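Long-range contact in Ras-interacting protein 1 (Homo sapiens, PDB 5KHO), which regulates GTPase signalling, cell architecture and adhesion in endothelial cells and is required for the proper formation of blood vessels: residues L75-G80 / W119-E124. Numbering follows the deposited sequence.
Sequences LCDALG and WARRFE
Arg-121 grips the carboxylate of Asp-77 side-on in a two-pronged salt bridge, NE to OD1 and NH2 to OD2, both at 2.8 Å. The flat groups lie 29° apart, nearly coplanar, and the NH2 bond is almost straight (175°). With CG anti to the backbone N (chi1 178°), the extended chain of Arg-121 carries the guanidinium past Leu-79, directly across, to Asp-77, two residues away on that strand; Leu-79 CD2 lies alongside, 3.8 Å from Arg-121 CG. NH2 also donates to Val-109 O in helix 106-112, so an alanine in place of Arg-121 would probably leave Asp-77 without its main charged mate and remove one polar tie to that helix. On the face of Asp-77 and Leu-79, the Phe-123 ring turns its edge to Cys-76 O, CD1 at 3.4 Å. The other face carries Glu-124: OE1 reaches Ala-78 CB at 3.5 Å and pairs with Arg-126, while OE2 takes NE and NH1 of Arg-122. The Trp-119 indole meets Leu-79 CB at its edge (CE3, 3.9 Å) and lies against the Gly-80 backbone. Backbone hydrogen bonds, Cys-76 with Glu-124, Ala-78 N to Arg-122 O and Gly-80 with Ala-120, join antiparallel strands 73-80 and 120-127 in the ubiquitin-like sheet of the Ras-associating domain.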
loop_
_atom_site.group_PDB
_atom_site.type_symbol
_atom_site.label_atom_id
_atom_site.label_comp_id
_atom_site.label_asym_id
_atom_site.label_seq_id
_atom_site.Cartn_x
_atom_site.Cartn_y
_atom_site.Cartn_z
ATOM N N LEU B 75 -12.794 -10.501 -1.490
ATOM C CA LEU B 75 -12.534 -9.084 -1.693
ATOM C C LEU B 75 -11.034 -8.862 -1.873
ATOM O O LEU B 75 -10.225 -9.257 -1.026
ATOM C CB LEU B 75 -13.116 -8.229 -0.558
ATOM C CG LEU B 75 -13.181 -6.704 -0.731
ATOM C CD1 LEU B 75 -13.823 -6.274 -2.048
ATOM C CD2 LEU B 75 -13.927 -6.098 0.445
ATOM N N CYS B 76 -10.682 -8.223 -2.984
ATOM C CA CYS B 76 -9.300 -8.136 -3.413
ATOM C C CYS B 76 -8.786 -6.710 -3.527
ATOM O O CYS B 76 -9.446 -5.856 -4.121
ATOM C CB CYS B 76 -9.118 -8.870 -4.740
ATOM S SG CYS B 76 -9.639 -10.596 -4.662
ATOM N N ASP B 77 -7.608 -6.478 -2.940
ATOM C CA ASP B 77 -6.845 -5.252 -3.111
ATOM C C ASP B 77 -5.978 -5.444 -4.349
ATOM O O ASP B 77 -4.929 -6.089 -4.293
ATOM C CB ASP B 77 -6.002 -4.973 -1.855
ATOM C CG ASP B 77 -5.469 -3.526 -1.781
ATOM O OD1 ASP B 77 -5.580 -2.727 -2.750
ATOM O OD2 ASP B 77 -4.917 -3.186 -0.720
ATOM N N ALA B 78 -6.441 -4.908 -5.472
ATOM C CA ALA B 78 -5.765 -5.077 -6.770
ATOM C C ALA B 78 -4.876 -3.892 -7.145
ATOM O O ALA B 78 -5.109 -2.761 -6.692
ATOM C CB ALA B 78 -6.788 -5.334 -7.864
ATOM N N LEU B 79 -3.864 -4.163 -7.973
ATOM C CA LEU B 79 -2.879 -3.164 -8.412
ATOM C C LEU B 79 -2.420 -3.411 -9.852
ATOM O O LEU B 79 -2.428 -4.549 -10.332
ATOM C CB LEU B 79 -1.634 -3.206 -7.517
ATOM C CG LEU B 79 -1.673 -3.188 -5.995
ATOM C CD1 LEU B 79 -0.377 -3.782 -5.494
ATOM C CD2 LEU B 79 -1.852 -1.779 -5.463
ATOM N N GLY B 80 -1.986 -2.344 -10.519
ATOM C CA GLY B 80 -1.401 -2.439 -11.854
ATOM C C GLY B 80 -1.251 -1.085 -12.506
ATOM O O GLY B 80 -1.740 -0.081 -11.983
ATOM N N TRP B 119 1.117 3.530 -10.477
ATOM C CA TRP B 119 0.231 2.369 -10.376
ATOM C C TRP B 119 -1.151 2.756 -9.866
ATOM O O TRP B 119 -1.281 3.548 -8.925
ATOM C CB TRP B 119 0.837 1.311 -9.456
ATOM C CG TRP B 119 2.002 0.558 -10.034
ATOM C CD1 TRP B 119 3.153 1.084 -10.563
ATOM C CD2 TRP B 119 2.140 -0.866 -10.110
ATOM N NE1 TRP B 119 3.991 0.076 -10.974
ATOM C CE2 TRP B 119 3.400 -1.131 -10.710
ATOM C CE3 TRP B 119 1.324 -1.946 -9.736
ATOM C CZ2 TRP B 119 3.862 -2.436 -10.951
ATOM C CZ3 TRP B 119 1.782 -3.248 -9.979
ATOM C CH2 TRP B 119 3.044 -3.476 -10.583
ATOM N N ALA B 120 -2.171 2.192 -10.509
ATOM C CA ALA B 120 -3.558 2.343 -10.095
ATOM C C ALA B 120 -3.922 1.249 -9.082
ATOM O O ALA B 120 -3.239 0.223 -8.993
ATOM C CB ALA B 120 -4.476 2.301 -11.306
ATOM N N ARG B 121 -4.992 1.483 -8.320
ATOM C CA ARG B 121 -5.421 0.573 -7.276
ATOM C C ARG B 121 -6.936 0.635 -7.089
ATOM O O ARG B 121 -7.498 1.720 -6.890
ATOM C CB ARG B 121 -4.708 0.925 -5.987
ATOM C CG ARG B 121 -5.081 0.086 -4.793
ATOM C CD ARG B 121 -4.726 0.819 -3.522
ATOM N NE ARG B 121 -4.820 -0.045 -2.352
ATOM C CZ ARG B 121 -4.859 0.395 -1.096
ATOM N NH1 ARG B 121 -4.820 1.701 -0.836
ATOM N NH2 ARG B 121 -4.943 -0.472 -0.094
ATOM N N ARG B 122 -7.577 -0.534 -7.156
ATOM C CA ARG B 122 -9.016 -0.665 -6.964
ATOM C C ARG B 122 -9.356 -1.940 -6.192
ATOM O O ARG B 122 -8.574 -2.893 -6.201
ATOM C CB ARG B 122 -9.753 -0.633 -8.311
ATOM C CG ARG B 122 -9.621 -1.890 -9.162
ATOM C CD ARG B 122 -10.120 -1.665 -10.573
ATOM N NE ARG B 122 -10.192 -2.923 -11.317
ATOM C CZ ARG B 122 -10.628 -3.048 -12.570
ATOM N NH1 ARG B 122 -10.660 -4.247 -13.133
ATOM N NH2 ARG B 122 -11.033 -1.992 -13.272
ATOM N N PHE B 123 -10.513 -1.941 -5.525
ATOM C CA PHE B 123 -11.058 -3.145 -4.916
ATOM C C PHE B 123 -11.799 -3.966 -5.964
ATOM O O PHE B 123 -12.573 -3.421 -6.741
ATOM C CB PHE B 123 -12.003 -2.815 -3.763
ATOM C CG PHE B 123 -11.314 -2.597 -2.448
ATOM C CD1 PHE B 123 -10.561 -3.610 -1.859
ATOM C CD2 PHE B 123 -11.443 -1.380 -1.777
ATOM C CE1 PHE B 123 -9.930 -3.399 -0.639
ATOM C CE2 PHE B 123 -10.820 -1.165 -0.557
ATOM C CZ PHE B 123 -10.062 -2.175 0.014
ATOM N N GLU B 124 -11.552 -5.276 -5.978
ATOM C CA GLU B 124 -12.212 -6.196 -6.909
ATOM C C GLU B 124 -13.011 -7.285 -6.179
ATOM O O GLU B 124 -12.623 -7.733 -5.088
ATOM C CB GLU B 124 -11.198 -6.813 -7.879
ATOM C CG GLU B 124 -10.688 -5.849 -8.956
ATOM C CD GLU B 124 -9.666 -6.459 -9.924
ATOM O OE1 GLU B 124 -9.012 -7.478 -9.596
ATOM O OE2 GLU B 124 -9.500 -5.900 -11.030
#